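DUTPase (Streptococcus mutans, PDB 3H6X) probably catalyses the hydrolysis of dUTP to dUMP and diphosphate. Local coordinates at residues R5-I10 against Y30-A35; E60-F65 against G97-Q102. All coordinates share one frame; numbering follows the deposited sequence.

In the fold
From the N terminus, strand 6-9 comes first, and contact 1 joins residues 5-10 to 30-35 across 19 intervening residues with neither helix nor strand. The chain then runs through strands 38-40, 45-49 and 52-55 before contact 2 opens at 60-65. That contact closes at 97-102, spanning helix 69-74 and strands 76-78 and 82-85. The two loops therefore follow in series and neither nests nor crosses. The centres of contact 1 and contact 2 lie about 9 Å apart, inside one barrel core. Phe7 CE1 touches Leu62 CD2 at 3.8 Å, Leu32 CD2 touches Ile99 CG2 at 3.9 Å, and an Arg5-Glu60 salt bridge links the segment ends. Both contacts also reach the second subunit.

Contact 1: residues R5-I10 against Y30-A35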
loop_
_atom_site.group_PDB
_atom_site.type_symbol
_atom_site.label_atom_id
_atom_site.label_comp_id
_atom_site.label_asym_id
_atom_site.label_seq_id
_atom_site.Cartn_x
_atom_site.Cartn_y
_atom_site.Cartn_z
ATOM N N ARG B 5 -12.976 -13.556 12.619
ATOM C CA ARG B 5 -12.116 -12.367 12.575
ATOM C C ARG B 5 -12.937 -11.135 12.943
ATOM O O ARG B 5 -14.160 -11.147 12.811
ATOM C CB ARG B 5 -11.480 -12.198 11.194
ATOM C CG ARG B 5 -12.511 -11.804 10.109
ATOM C CD ARG B 5 -11.917 -11.992 8.697
ATOM N NE ARG B 5 -11.656 -13.404 8.395
ATOM C CZ ARG B 5 -12.571 -14.240 7.911
ATOM N NH1 ARG B 5 -13.807 -13.813 7.663
ATOM N NH2 ARG B 5 -12.246 -15.496 7.662
ATOM N N GLY B 6 -12.280 -10.089 13.444
ATOM C CA GLY B 6 -13.014 -8.882 13.784
ATOM C C GLY B 6 -12.223 -7.958 14.702
ATOM O O GLY B 6 -11.008 -8.144 14.896
ATOM N N PHE B 7 -12.922 -6.958 15.247
ATOM C CA PHE B 7 -12.322 -5.963 16.139
ATOM C C PHE B 7 -12.940 -6.019 17.516
ATOM O O PHE B 7 -14.128 -6.329 17.682
ATOM C CB PHE B 7 -12.556 -4.541 15.599
ATOM C CG PHE B 7 -11.957 -4.307 14.249
ATOM C CD1 PHE B 7 -10.620 -3.970 14.133
ATOM C CD2 PHE B 7 -12.720 -4.442 13.095
ATOM C CE1 PHE B 7 -10.048 -3.756 12.865
ATOM C CE2 PHE B 7 -12.157 -4.234 11.844
ATOM C CZ PHE B 7 -10.820 -3.881 11.733
ATOM N N GLU B 8 -12.124 -5.668 18.503
ATOM C CA GLU B 8 -12.595 -5.508 19.874
ATOM C C GLU B 8 -11.974 -4.244 20.434
ATOM O O GLU B 8 -10.873 -3.861 20.048
ATOM C CB GLU B 8 -12.171 -6.701 20.726
ATOM C CG GLU B 8 -12.917 -8.003 20.367
ATOM C CD GLU B 8 -12.329 -9.214 21.049
ATOM O OE1 GLU B 8 -11.212 -9.115 21.599
ATOM O OE2 GLU B 8 -13.001 -10.276 21.024
ATOM N N LEU B 9 -12.687 -3.574 21.332
ATOM C CA LEU B 9 -12.069 -2.477 22.073
ATOM C C LEU B 9 -10.949 -2.999 22.966
ATOM O O LEU B 9 -11.083 -4.066 23.595
ATOM C CB LEU B 9 -13.107 -1.803 22.975
ATOM C CG LEU B 9 -14.234 -1.059 22.273
ATOM C CD1 LEU B 9 -15.225 -0.500 23.284
ATOM C CD2 LEU B 9 -13.661 0.066 21.405
ATOM N N ILE B 10 -9.852 -2.256 23.049
ATOM C CA ILE B 10 -8.833 -2.604 24.040
ATOM C C ILE B 10 -9.366 -2.197 25.408
ATOM O O ILE B 10 -10.322 -1.440 25.500
ATOM C CB ILE B 10 -7.477 -1.912 23.761
ATOM C CG1 ILE B 10 -7.625 -0.386 23.814
ATOM C CG2 ILE B 10 -6.929 -2.353 22.415
ATOM C CD1 ILE B 10 -6.303 0.365 23.755
ATOM N N TYR B 30 -13.007 -1.517 6.601
ATOM C CA TYR B 30 -13.640 -1.145 7.867
ATOM C C TYR B 30 -12.992 0.133 8.333
ATOM O O TYR B 30 -11.772 0.218 8.405
ATOM C CB TYR B 30 -13.412 -2.248 8.915
ATOM C CG TYR B 30 -14.229 -3.474 8.601
ATOM C CD1 TYR B 30 -13.751 -4.444 7.731
ATOM C CD2 TYR B 30 -15.507 -3.637 9.141
ATOM C CE1 TYR B 30 -14.523 -5.548 7.404
ATOM C CE2 TYR B 30 -16.284 -4.738 8.822
ATOM C CZ TYR B 30 -15.783 -5.683 7.952
ATOM O OH TYR B 30 -16.537 -6.778 7.625
ATOM N N ASP B 31 -13.801 1.142 8.647
ATOM C CA ASP B 31 -13.224 2.454 8.956
ATOM C C ASP B 31 -12.847 2.556 10.430
ATOM O O ASP B 31 -13.719 2.593 11.295
ATOM C CB ASP B 31 -14.201 3.566 8.560
ATOM C CG ASP B 31 -14.438 3.619 7.050
ATOM O OD1 ASP B 31 -13.448 3.561 6.289
ATOM O OD2 ASP B 31 -15.606 3.744 6.633
ATOM N N LEU B 32 -11.544 2.605 10.700
ATOM C CA LEU B 32 -11.040 2.791 12.055
ATOM C C LEU B 32 -11.049 4.278 12.407
ATOM O O LEU B 32 -10.881 5.142 11.541
ATOM C CB LEU B 32 -9.621 2.202 12.202
ATOM C CG LEU B 32 -9.537 0.679 12.353
ATOM C CD1 LEU B 32 -9.742 -0.027 11.023
ATOM C CD2 LEU B 32 -8.175 0.301 12.930
ATOM N N LYS B 33 -11.262 4.572 13.685
ATOM C CA LYS B 33 -11.463 5.949 14.123
ATOM C C LYS B 33 -10.408 6.361 15.140
ATOM O O LYS B 33 -9.738 5.515 15.722
ATOM C CB LYS B 33 -12.852 6.089 14.744
ATOM C CG LYS B 33 -13.993 5.977 13.723
ATOM C CD LYS B 33 -15.355 5.903 14.415
ATOM C CE LYS B 33 -16.483 5.956 13.379
ATOM N NZ LYS B 33 -17.826 5.806 14.028
ATOM N N VAL B 34 -10.267 7.676 15.323
ATOM C CA VAL B 34 -9.346 8.254 16.285
ATOM C C VAL B 34 -9.903 8.085 17.686
ATOM O O VAL B 34 -11.015 8.499 17.945
ATOM C CB VAL B 34 -9.140 9.755 15.954
ATOM C CG1 VAL B 34 -8.280 10.420 17.015
ATOM C CG2 VAL B 34 -8.491 9.888 14.561
ATOM N N ALA B 35 -9.137 7.468 18.592
ATOM C CA ALA B 35 -9.696 7.067 19.896
ATOM C C ALA B 35 -9.788 8.239 20.870
ATOM O O ALA B 35 -10.646 8.287 21.749
ATOM C CB ALA B 35 -8.862 5.966 20.510
#
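Phe7 directs the far end of its ring into the angle between Tyr30 and Leu32. Its CB bond points at segment 30-35, and with chi1 at -61° the ring turns away from the backbone carbonyl, so that CE2 and CZ lead. CE2 comes to 3.8 Å from Tyr30 CB and to 3.9 Å from Tyr30 CG, so the touching is done at the root of the tyrosine. The rings meet at a slant, centroids 6.0 Å apart and planes at 57°. Leu32 reaches the other part of the phenylalanine tip with a single methyl: its CD1 is 4.1 Å from Phe7 CZ, and the two side chains run nearly perpendicular. All three are buried. Phe7 CA and Tyr30 CA, the nearest CA pair across the segments, are 9.7 Å apart, and no hydrogen bond joins the segments. At its far end Tyr30 OH hydrogen-bonds to Ile130 N of the second subunit, tying the tyrosine to the subunit interface. Facing strands from two separate sheets meet through side chains alone, within the jelly-roll: strand 6-9 pairs with 52-55, whose Val52 and Ala54 also touch Phe7, while strand 30-33 pairs with 118-126, which supplies Val120 to Leu32 and Phe124 to Phe7.

Contact 2: residues E60-F65 against G97-Q102; sequences EVLYLF and GHIFAQ
Leu62 and Leu64, both pointing inward from strand 60-66, receive Ile99 from a segment that starts as loop at Gly97, where the backbone angles would jam a CB against the preceding carbonyl O. The chain then extends into His98, whose imidazole heads elsewhere: NE2 accepts a hydrogen bond from Gly51 N. Ile99 does most of the work, with one branch for each leucine. Its CG1 lies beside the backbone N (chi1 -67°) and carries CD1 to 4.0 Å from Leu62 CD2. CG2, anti to that N, presses against Leu64 CD1 at 3.4 Å, closer than two methyls normally sit, so the packing is tight here. In the jelly-roll barrel this joins the inner faces of two sheets, one built of 30-33, 118-126, 60-66 and 82-85, the other of 45-49, 100-105 and 76-78. Phe100 points its CB away and packs on Pro49, offering this contact just its backbone O, 4.2 Å from Leu64 CD1. Ala101 CA is 8.0 Å from Leu64 CA, the nearest CA pair of the two segments, and the alanine methyl touches Val120.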
loop_
_atom_site.group_PDB
_atom_site.type_symbol
_atom_site.label_atom_id
_atom_site.label_comp_id
_atom_site.label_asym_id
_atom_site.label_seq_id
_atom_site.Cartn_x
_atom_site.Cartn_y
_atom_site.Cartn_z
ATOM N N GLU B 60 -4.335 -15.250 7.773
ATOM C CA GLU B 60 -4.987 -13.970 7.471
ATOM C C GLU B 60 -4.148 -12.798 7.970
ATOM O O GLU B 60 -3.393 -12.932 8.935
ATOM C CB GLU B 60 -6.402 -13.939 8.056
ATOM C CG GLU B 60 -7.306 -14.981 7.381
ATOM C CD GLU B 60 -8.709 -15.065 7.952
ATOM O OE1 GLU B 60 -9.019 -14.323 8.909
ATOM O OE2 GLU B 60 -9.489 -15.887 7.421
ATOM N N VAL B 61 -4.282 -11.661 7.286
ATOM C CA VAL B 61 -3.639 -10.419 7.685
ATOM C C VAL B 61 -4.651 -9.286 7.582
ATOM O O VAL B 61 -5.588 -9.348 6.784
ATOM C CB VAL B 61 -2.398 -10.140 6.794
ATOM C CG1 VAL B 61 -2.819 -9.990 5.342
ATOM C CG2 VAL B 61 -1.634 -8.919 7.290
ATOM N N LEU B 62 -4.437 -8.238 8.377
ATOM C CA LEU B 62 -5.251 -7.034 8.311
ATOM C C LEU B 62 -4.357 -5.915 7.803
ATOM O O LEU B 62 -3.328 -5.623 8.416
ATOM C CB LEU B 62 -5.762 -6.657 9.709
ATOM C CG LEU B 62 -6.460 -5.280 9.801
ATOM C CD1 LEU B 62 -7.730 -5.228 8.985
ATOM C CD2 LEU B 62 -6.767 -4.950 11.257
ATOM N N TYR B 63 -4.724 -5.293 6.690
ATOM C CA TYR B 63 -3.957 -4.165 6.168
ATOM C C TYR B 63 -4.680 -2.886 6.518
ATOM O O TYR B 63 -5.913 -2.834 6.455
ATOM C CB TYR B 63 -3.884 -4.228 4.647
ATOM C CG TYR B 63 -3.002 -5.325 4.116
ATOM C CD1 TYR B 63 -1.707 -5.483 4.595
ATOM C CD2 TYR B 63 -3.453 -6.192 3.139
ATOM C CE1 TYR B 63 -0.887 -6.499 4.111
ATOM C CE2 TYR B 63 -2.640 -7.210 2.657
ATOM C CZ TYR B 63 -1.360 -7.346 3.149
ATOM O OH TYR B 63 -0.534 -8.341 2.674
ATOM N N LEU B 64 -3.918 -1.861 6.893
ATOM C CA LEU B 64 -4.498 -0.533 7.131
ATOM C C LEU B 64 -4.089 0.373 5.993
ATOM O O LEU B 64 -2.902 0.515 5.717
ATOM C CB LEU B 64 -3.939 0.058 8.421
ATOM C CG LEU B 64 -4.108 -0.775 9.687
ATOM C CD1 LEU B 64 -3.539 -0.005 10.875
ATOM C CD2 LEU B 64 -5.584 -1.118 9.883
ATOM N N PHE B 65 -5.074 0.956 5.316
ATOM C CA PHE B 65 -4.808 1.889 4.226
ATOM C C PHE B 65 -5.263 3.277 4.598
ATOM O O PHE B 65 -6.196 3.468 5.383
ATOM C CB PHE B 65 -5.539 1.469 2.935
ATOM C CG PHE B 65 -5.163 0.104 2.444
ATOM C CD1 PHE B 65 -3.935 -0.119 1.838
ATOM C CD2 PHE B 65 -6.039 -0.956 2.589
ATOM C CE1 PHE B 65 -3.588 -1.394 1.387
ATOM C CE2 PHE B 65 -5.704 -2.220 2.147
ATOM C CZ PHE B 65 -4.479 -2.437 1.531
ATOM N N GLY B 97 -2.280 -5.353 21.604
ATOM C CA GLY B 97 -2.577 -5.362 20.180
ATOM C C GLY B 97 -3.282 -4.109 19.715
ATOM O O GLY B 97 -3.880 -4.068 18.635
ATOM N N HIS B 98 -3.185 -3.064 20.525
ATOM C CA HIS B 98 -3.770 -1.769 20.169
ATOM C C HIS B 98 -3.219 -1.292 18.833
ATOM O O HIS B 98 -2.012 -1.138 18.661
ATOM C CB HIS B 98 -3.430 -0.760 21.258
ATOM C CG HIS B 98 -4.127 0.569 21.112
ATOM N ND1 HIS B 98 -3.822 1.638 21.913
ATOM C CD2 HIS B 98 -5.089 0.976 20.249
ATOM C CE1 HIS B 98 -4.589 2.675 21.557
ATOM N NE2 HIS B 98 -5.368 2.289 20.570
ATOM N N ILE B 99 -4.110 -1.047 17.883
ATOM C CA ILE B 99 -3.714 -0.595 16.561
ATOM C C ILE B 99 -3.548 0.923 16.546
ATOM O O ILE B 99 -4.423 1.647 17.009
ATOM C CB ILE B 99 -4.783 -1.002 15.529
ATOM C CG1 ILE B 99 -4.814 -2.530 15.383
ATOM C CG2 ILE B 99 -4.517 -0.325 14.167
ATOM C CD1 ILE B 99 -6.060 -3.029 14.679
ATOM N N PHE B 100 -2.374 1.379 16.100
ATOM C CA PHE B 100 -2.093 2.798 15.888
ATOM C C PHE B 100 -1.896 3.065 14.404
ATOM O O PHE B 100 -1.363 2.208 13.683
ATOM C CB PHE B 100 -0.812 3.216 16.613
ATOM C CG PHE B 100 -0.937 3.260 18.108
ATOM C CD1 PHE B 100 -0.832 2.098 18.854
ATOM C CD2 PHE B 100 -1.126 4.472 18.770
ATOM C CE1 PHE B 100 -0.942 2.134 20.246
ATOM C CE2 PHE B 100 -1.212 4.519 20.145
ATOM C CZ PHE B 100 -1.135 3.347 20.886
ATOM N N ALA B 101 -2.306 4.252 13.965
ATOM C CA ALA B 101 -2.031 4.726 12.605
ATOM C C ALA B 101 -0.900 5.759 12.645
ATOM O O ALA B 101 -1.006 6.779 13.323
ATOM C CB ALA B 101 -3.292 5.345 12.015
ATOM N N GLN B 102 0.195 5.481 11.954
ATOM C CA GLN B 102 1.349 6.383 11.950
ATOM C C GLN B 102 1.157 7.484 10.903
ATOM O O GLN B 102 1.389 7.262 9.712
ATOM C CB GLN B 102 2.611 5.567 11.652
ATOM C CG GLN B 102 3.922 6.259 12.018
ATOM C CD GLN B 102 5.137 5.419 11.657
ATOM O OE1 GLN B 102 5.101 4.185 11.698
ATOM N NE2 GLN B 102 6.222 6.092 11.285
#